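Local coordinates for pyridoxine 4-oxidase (Mesorhizobium loti, PDB 4HA6), which uses FAD to oxidise pyridoxine, as a flavoprotein member of the GMC oxidoreductase family, at residues G13-L16 against A17-S21; E116-P119 against V120-I124; E170-S174 against G175-G179. One frame throughout, in Å; residues are numbered along the deposited sequence.

Contact 1. Residues G13-L16 against A17-S21; sequences GSLL and AARLS
Leu16 O takes the backbone N-H of Leu20 at 2.8 Å, and the side chain of Leu20 leans on the same oxygen through CG, 3.3 Å away. Three more i to i+4 bonds run alongside: Ala17 N to Gly13 O at 2.9 Å, Arg19 N to Leu15 O at 2.9 Å, and a longer one from Ala18 N to Ser14 O. Leu16 and Leu20, one turn apart, run alongside each other, Leu16 CD2 coming 4.2 Å from Leu20 CG. On another face Leu15, its CG turned anti to the backbone N (chi1 -171°), sets CD2 against the aliphatic root of Arg19, 3.7 Å from CG. The arginine then bends at its second and third torsions, which carries the guanidinium away to salt bridges with Glu498 and Glu22. Gly13 fits the last glycine of a GxGxxG pattern, consistent with a Rossmann-type FAD site, and follows FAD-binding Ala12. Helix 11-20 is the crossover of the beta-alpha-beta unit between strands 4-7 and 28-31: Leu16 and Leu20 rest on strand 4-7, Leu15 and Arg19 meet helix 490-506, and Ser14 and Ala18 touch helix 195-199.

Contact 2. Residues E116-P119 against V120-I124; sequences ELLP and VFQAI
Helix 114-124 is kinked at Pro119, and this contact runs across the kink: Leu117 O receives Phe121 N at 2.8 Å and a weak second bond from Val120 N. Pro119 has no N-H to give to the turn before it, but its own carbonyl accepts Ala123 N at 3.0 Å. Gln122 N bonds to Leu118 O, also at 3.0 Å. The glutamine CG lies anti to its carbonyl carbon (chi1 -63°), and from there the extended chain runs back over the same Leu118 oxygen, CG 3.1 Å from it, until NE2 is 3.9 Å from Leu118 CG. On the buried side the Phe121 ring brings CE1 to 4.0 Å from Leu117 CB, while Val120 CB packs more loosely near Leu117 CD2. Both Leu117 and Phe121 also touch Phe100 of helix 97-107. The chemistry divides the helix: the carbons of Leu117, Val120 and Phe121 meet helices 97-107 and 490-506, whereas the Gln122 amide uses NE2 on Ile134 O, a bond that probably restrains the turn of its head beside Leu118.

Contact 3. Residues E170-S174 against G175-G179; sequences EGHNS and GEMIG
The backbone of His172 to Met177 bends back on itself, the CA atoms of His172 and Met177 coming within 4.7 Å, and Gly175 makes the bend with a positive phi (107°) at which a CB would be jammed against Ser174 O. Ser174 OG accepts the N-H of Glu176 at 3.1 Å. Its chi1 of 80° sets the hydroxyl between the backbone N and the carbonyl carbon, turned toward the chain that follows, where it also lies 3.5 Å from Glu176 CB. With an alanine here, Glu176 N would probably lose its acceptor and a water now shared by the hydroxyl and Glu176 OE2 would lose one of its two mates. This irregular loop, in which Ser174 to Glu176 form an ST turn, joins helix 152-163 to strand 187-188, and ordered water fills in for direct bonds between its limbs. One water gives its protons to Gly171 O and Glu176 O, the latter at 2.7 Å, and accepts Ser174 N; a second bridges His172 O and Gly175 N. At the base of the bend, Met177 O lies in the plane of the His172 ring at its edge, 3.6 Å from CD2, while Met177 CB packs 3.9 Å from His172 O. The imidazole is fixed from elsewhere as well, NE2 bonding to Met317 O and the ring meeting Tyr319 edge-to-face. Beside it, Asn173 spans the Tyr92-Arg94 loop, ND2 to Tyr92 O and OD1 to Arg94 N, some 10 Å by side chains from FAD-binding His490.

From the N terminus, contact 1 lies in helix 11-20, between the first two strands of the parallel FAD-binding sheet. Contact 2 follows in helix 114-124, and contact 3 in the loop between helix 152-163 and strand 187-188. Each is local and continuous, so none closes a long loop, and the three run in series without nesting or crossing. Contacts 1 and 2 come within about 5 Å at their nearest atoms and share helix 490-506, where Leu15 and Val120 both touch Glu498. Contacts 2 and 3 lie about 6 Å apart at their nearest atoms and share Tyr92 and Arg94. Contact 3 reaches strand 314-320 of the antiparallel sheet through His172.

Contact 1. Residues G13-L16 against A17-S21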
loop_
_atom_site.group_PDB
_atom_site.type_symbol
_atom_site.label_atom_id
_atom_site.label_comp_id
_atom_site.label_asym_id
_atom_site.label_seq_id
_atom_site.Cartn_x
_atom_site.Cartn_y
_atom_site.Cartn_z
ATOM N N GLY A 13 -11.987 0.466 4.559
ATOM C CA GLY A 13 -13.116 0.222 5.443
ATOM C C GLY A 13 -13.459 1.428 6.305
ATOM O O GLY A 13 -14.631 1.731 6.496
ATOM N N SER A 14 -12.449 2.106 6.849
ATOM C CA SER A 14 -12.720 3.260 7.716
ATOM C C SER A 14 -13.427 4.351 6.919
ATOM O O SER A 14 -14.420 4.916 7.388
ATOM C CB SER A 14 -11.431 3.802 8.330
ATOM O OG SER A 14 -10.830 2.843 9.173
ATOM N N LEU A 15 -12.935 4.608 5.701
ATOM C CA LEU A 15 -13.537 5.598 4.797
ATOM C C LEU A 15 -14.974 5.251 4.443
ATOM O O LEU A 15 -15.833 6.135 4.336
ATOM C CB LEU A 15 -12.718 5.727 3.499
ATOM C CG LEU A 15 -13.080 6.857 2.519
ATOM C CD1 LEU A 15 -11.831 7.266 1.712
ATOM C CD2 LEU A 15 -14.237 6.496 1.566
ATOM N N LEU A 16 -15.223 3.971 4.211
ATOM C CA LEU A 16 -16.545 3.530 3.775
ATOM C C LEU A 16 -17.560 3.597 4.903
ATOM O O LEU A 16 -18.672 4.089 4.715
ATOM C CB LEU A 16 -16.487 2.110 3.192
ATOM C CG LEU A 16 -16.052 2.018 1.727
ATOM C CD1 LEU A 16 -16.170 0.585 1.221
ATOM C CD2 LEU A 16 -16.876 2.944 0.868
ATOM N N ALA A 17 -17.186 3.072 6.068
ATOM C CA ALA A 17 -18.037 3.171 7.255
ATOM C C ALA A 17 -18.557 4.609 7.450
ATOM O O ALA A 17 -19.753 4.826 7.670
ATOM C CB ALA A 17 -17.274 2.707 8.478
ATOM N N ALA A 18 -17.652 5.583 7.365
ATOM C CA ALA A 18 -18.045 6.987 7.429
ATOM C C ALA A 18 -18.950 7.375 6.255
ATOM O O ALA A 18 -20.059 7.881 6.463
ATOM C CB ALA A 18 -16.827 7.875 7.469
ATOM N N ARG A 19 -18.482 7.139 5.027
ATOM C CA ARG A 19 -19.162 7.682 3.849
ATOM C C ARG A 19 -20.535 7.051 3.571
ATOM O O ARG A 19 -21.499 7.767 3.283
ATOM C CB ARG A 19 -18.246 7.649 2.617
ATOM C CG ARG A 19 -17.068 8.658 2.722
ATOM C CD ARG A 19 -17.228 9.873 1.817
ATOM N NE ARG A 19 -18.622 10.229 1.648
ATOM C CZ ARG A 19 -19.237 10.308 0.474
ATOM N NH1 ARG A 19 -18.580 10.080 -0.657
ATOM N NH2 ARG A 19 -20.522 10.627 0.438
ATOM N N LEU A 20 -20.633 5.727 3.683
ATOM C CA LEU A 20 -21.907 5.047 3.470
ATOM C C LEU A 20 -22.947 5.494 4.502
ATOM O O LEU A 20 -24.096 5.738 4.156
ATOM C CB LEU A 20 -21.727 3.516 3.478
ATOM C CG LEU A 20 -20.792 2.996 2.383
ATOM C CD1 LEU A 20 -20.811 1.473 2.257
ATOM C CD2 LEU A 20 -21.139 3.634 1.061
ATOM N N SER A 21 -22.533 5.654 5.753
ATOM C CA SER A 21 -23.470 6.010 6.819
ATOM C C SER A 21 -23.911 7.477 6.789
ATOM O O SER A 21 -24.760 7.887 7.588
ATOM C CB SER A 21 -22.886 5.667 8.184
ATOM O OG SER A 21 -21.725 6.433 8.426
#

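Contact 2. Residues E116-P119 against V120-I124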
loop_
_atom_site.group_PDB
_atom_site.type_symbol
_atom_site.label_atom_id
_atom_site.label_comp_id
_atom_site.label_asym_id
_atom_site.label_seq_id
_atom_site.Cartn_x
_atom_site.Cartn_y
_atom_site.Cartn_z
ATOM N N GLU A 116 -10.820 11.690 -14.106
ATOM C CA GLU A 116 -12.025 11.441 -13.309
ATOM C C GLU A 116 -11.663 11.234 -11.846
ATOM O O GLU A 116 -12.452 11.543 -10.955
ATOM C CB GLU A 116 -12.806 10.243 -13.848
ATOM C CG GLU A 116 -13.253 10.390 -15.311
ATOM C CD GLU A 116 -14.596 11.089 -15.481
ATOM O OE1 GLU A 116 -14.974 11.901 -14.606
ATOM O OE2 GLU A 116 -15.270 10.819 -16.503
ATOM N N LEU A 117 -10.467 10.714 -11.593
ATOM C CA LEU A 117 -10.011 10.522 -10.211
ATOM C C LEU A 117 -9.670 11.858 -9.554
ATOM O O LEU A 117 -9.747 11.994 -8.336
ATOM C CB LEU A 117 -8.801 9.588 -10.166
ATOM C CG LEU A 117 -9.183 8.115 -10.345
ATOM C CD1 LEU A 117 -7.959 7.233 -10.345
ATOM C CD2 LEU A 117 -10.153 7.672 -9.266
ATOM N N LEU A 118 -9.310 12.848 -10.368
ATOM C CA LEU A 118 -8.898 14.163 -9.854
ATOM C C LEU A 118 -9.884 14.751 -8.816
ATOM O O LEU A 118 -9.471 15.079 -7.696
ATOM C CB LEU A 118 -8.602 15.123 -11.016
ATOM C CG LEU A 118 -7.343 15.989 -11.004
ATOM C CD1 LEU A 118 -6.184 15.348 -10.269
ATOM C CD2 LEU A 118 -6.944 16.278 -12.441
ATOM N N PRO A 119 -11.190 14.833 -9.150
ATOM C CA PRO A 119 -12.126 15.321 -8.122
ATOM C C PRO A 119 -12.235 14.378 -6.922
ATOM O O PRO A 119 -12.648 14.815 -5.850
ATOM C CB PRO A 119 -13.477 15.343 -8.849
ATOM C CG PRO A 119 -13.162 15.308 -10.296
ATOM C CD PRO A 119 -11.879 14.546 -10.425
ATOM N N VAL A 120 -11.905 13.100 -7.108
ATOM C CA VAL A 120 -11.958 12.139 -5.999
ATOM C C VAL A 120 -10.807 12.373 -5.019
ATOM O O VAL A 120 -11.033 12.485 -3.808
ATOM C CB VAL A 120 -11.984 10.667 -6.502
ATOM C CG1 VAL A 120 -11.757 9.677 -5.354
ATOM C CG2 VAL A 120 -13.303 10.364 -7.223
ATOM N N PHE A 121 -9.581 12.454 -5.539
ATOM C CA PHE A 121 -8.426 12.803 -4.708
ATOM C C PHE A 121 -8.696 14.127 -3.974
ATOM O O PHE A 121 -8.535 14.224 -2.761
ATOM C CB PHE A 121 -7.167 12.926 -5.571
ATOM C CG PHE A 121 -6.545 11.607 -5.938
ATOM C CD1 PHE A 121 -6.282 11.299 -7.268
ATOM C CD2 PHE A 121 -6.209 10.681 -4.958
ATOM C CE1 PHE A 121 -5.711 10.091 -7.619
ATOM C CE2 PHE A 121 -5.634 9.458 -5.302
ATOM C CZ PHE A 121 -5.385 9.171 -6.642
ATOM N N GLN A 122 -9.133 15.133 -4.720
ATOM C CA GLN A 122 -9.458 16.433 -4.139
ATOM C C GLN A 122 -10.482 16.367 -3.003
ATOM O O GLN A 122 -10.351 17.088 -2.017
ATOM C CB GLN A 122 -9.922 17.406 -5.236
ATOM C CG GLN A 122 -8.840 17.720 -6.278
ATOM C CD GLN A 122 -9.404 18.398 -7.507
ATOM O OE1 GLN A 122 -10.600 18.652 -7.583
ATOM N NE2 GLN A 122 -8.547 18.686 -8.482
ATOM N N ALA A 123 -11.510 15.525 -3.138
ATOM C CA ALA A 123 -12.491 15.361 -2.058
ATOM C C ALA A 123 -11.851 14.751 -0.806
ATOM O O ALA A 123 -12.298 14.993 0.327
ATOM C CB ALA A 123 -13.666 14.508 -2.514
ATOM N N ILE A 124 -10.805 13.954 -1.009
ATOM C CA ILE A 124 -10.144 13.284 0.101
ATOM C C ILE A 124 -9.183 14.223 0.837
ATOM O O ILE A 124 -9.081 14.194 2.073
ATOM C CB ILE A 124 -9.397 12.043 -0.402
ATOM C CG1 ILE A 124 -10.383 10.887 -0.603
ATOM C CG2 ILE A 124 -8.284 11.649 0.564
ATOM C CD1 ILE A 124 -9.886 9.799 -1.536
#

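Contact 3. Residues E170-S174 against G175-G179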
loop_
_atom_site.group_PDB
_atom_site.type_symbol
_atom_site.label_atom_id
_atom_site.label_comp_id
_atom_site.label_asym_id
_atom_site.label_seq_id
_atom_site.Cartn_x
_atom_site.Cartn_y
_atom_site.Cartn_z
ATOM N N GLU A 170 6.773 20.266 -5.765
ATOM C CA GLU A 170 6.151 20.453 -4.468
ATOM C C GLU A 170 5.252 19.257 -4.159
ATOM O O GLU A 170 4.031 19.323 -4.355
ATOM C CB GLU A 170 5.305 21.722 -4.447
ATOM C CG GLU A 170 6.058 23.020 -4.331
ATOM C CD GLU A 170 5.125 24.115 -3.852
ATOM O OE1 GLU A 170 4.414 24.699 -4.697
ATOM O OE2 GLU A 170 5.062 24.354 -2.624
ATOM N N GLY A 171 5.848 18.177 -3.652
ATOM C CA GLY A 171 5.113 16.941 -3.455
ATOM C C GLY A 171 5.011 16.214 -4.784
ATOM O O GLY A 171 5.416 16.758 -5.817
ATOM N N HIS A 172 4.462 14.999 -4.765
ATOM C CA HIS A 172 4.472 14.135 -5.936
ATOM C C HIS A 172 3.139 14.107 -6.653
ATOM O O HIS A 172 2.947 13.282 -7.537
ATOM C CB HIS A 172 4.790 12.695 -5.511
ATOM C CG HIS A 172 6.191 12.509 -5.031
ATOM N ND1 HIS A 172 6.494 12.299 -3.703
ATOM C CD2 HIS A 172 7.370 12.520 -5.696
ATOM C CE1 HIS A 172 7.805 12.183 -3.573
ATOM N NE2 HIS A 172 8.361 12.312 -4.764
ATOM N N ASN A 173 2.231 15.007 -6.295
ATOM C CA ASN A 173 0.819 14.753 -6.560
ATOM C C ASN A 173 0.139 15.638 -7.603
ATOM O O ASN A 173 -1.079 15.552 -7.815
ATOM C CB ASN A 173 0.067 14.734 -5.222
ATOM C CG ASN A 173 0.596 13.637 -4.302
ATOM O OD1 ASN A 173 0.790 12.502 -4.746
ATOM N ND2 ASN A 173 0.900 13.983 -3.052
ATOM N N SER A 174 0.933 16.462 -8.278
ATOM C CA SER A 174 0.385 17.411 -9.227
ATOM C C SER A 174 0.026 16.760 -10.557
ATOM O O SER A 174 -0.603 17.393 -11.404
ATOM C CB SER A 174 1.394 18.515 -9.493
ATOM O OG SER A 174 2.359 18.055 -10.419
ATOM N N GLY A 175 0.397 15.492 -10.734
ATOM C CA GLY A 175 0.314 14.860 -12.041
ATOM C C GLY A 175 1.715 14.704 -12.607
ATOM O O GLY A 175 1.940 13.924 -13.538
ATOM N N GLU A 176 2.653 15.465 -12.043
ATOM C CA GLU A 176 4.078 15.313 -12.336
ATOM C C GLU A 176 4.748 14.658 -11.136
ATOM O O GLU A 176 4.750 15.223 -10.038
ATOM C CB GLU A 176 4.729 16.675 -12.617
ATOM C CG GLU A 176 6.224 16.587 -12.955
ATOM C CD GLU A 176 6.824 17.920 -13.370
ATOM O OE1 GLU A 176 8.045 17.966 -13.671
ATOM O OE2 GLU A 176 6.072 18.922 -13.386
ATOM N N MET A 177 5.324 13.475 -11.338
ATOM C CA MET A 177 5.841 12.691 -10.218
ATOM C C MET A 177 7.371 12.517 -10.263
ATOM O O MET A 177 8.022 12.325 -9.226
ATOM C CB MET A 177 5.092 11.344 -10.158
ATOM C CG MET A 177 5.544 10.399 -9.082
ATOM S SD MET A 177 4.256 9.146 -8.812
ATOM C CE MET A 177 4.989 8.208 -7.463
ATOM N N ILE A 178 7.949 12.621 -11.457
ATOM C CA ILE A 178 9.407 12.571 -11.603
ATOM C C ILE A 178 9.999 13.906 -11.183
ATOM O O ILE A 178 9.575 14.956 -11.672
ATOM C CB ILE A 178 9.831 12.289 -13.061
ATOM C CG1 ILE A 178 9.668 10.805 -13.392
ATOM C CG2 ILE A 178 11.269 12.696 -13.299
ATOM C CD1 ILE A 178 10.034 10.473 -14.817
ATOM N N GLY A 179 10.977 13.870 -10.280
ATOM C CA GLY A 179 11.607 15.097 -9.802
ATOM C C GLY A 179 12.178 14.877 -8.413
ATOM O O GLY A 179 12.340 13.725 -7.996
HETATM O O HOH W 1 3.888 17.034 -8.162
HETATM O O HOH W 2 1.287 12.932 -9.574
HETATM O O HOH W 3 4.040 20.023 -11.303
#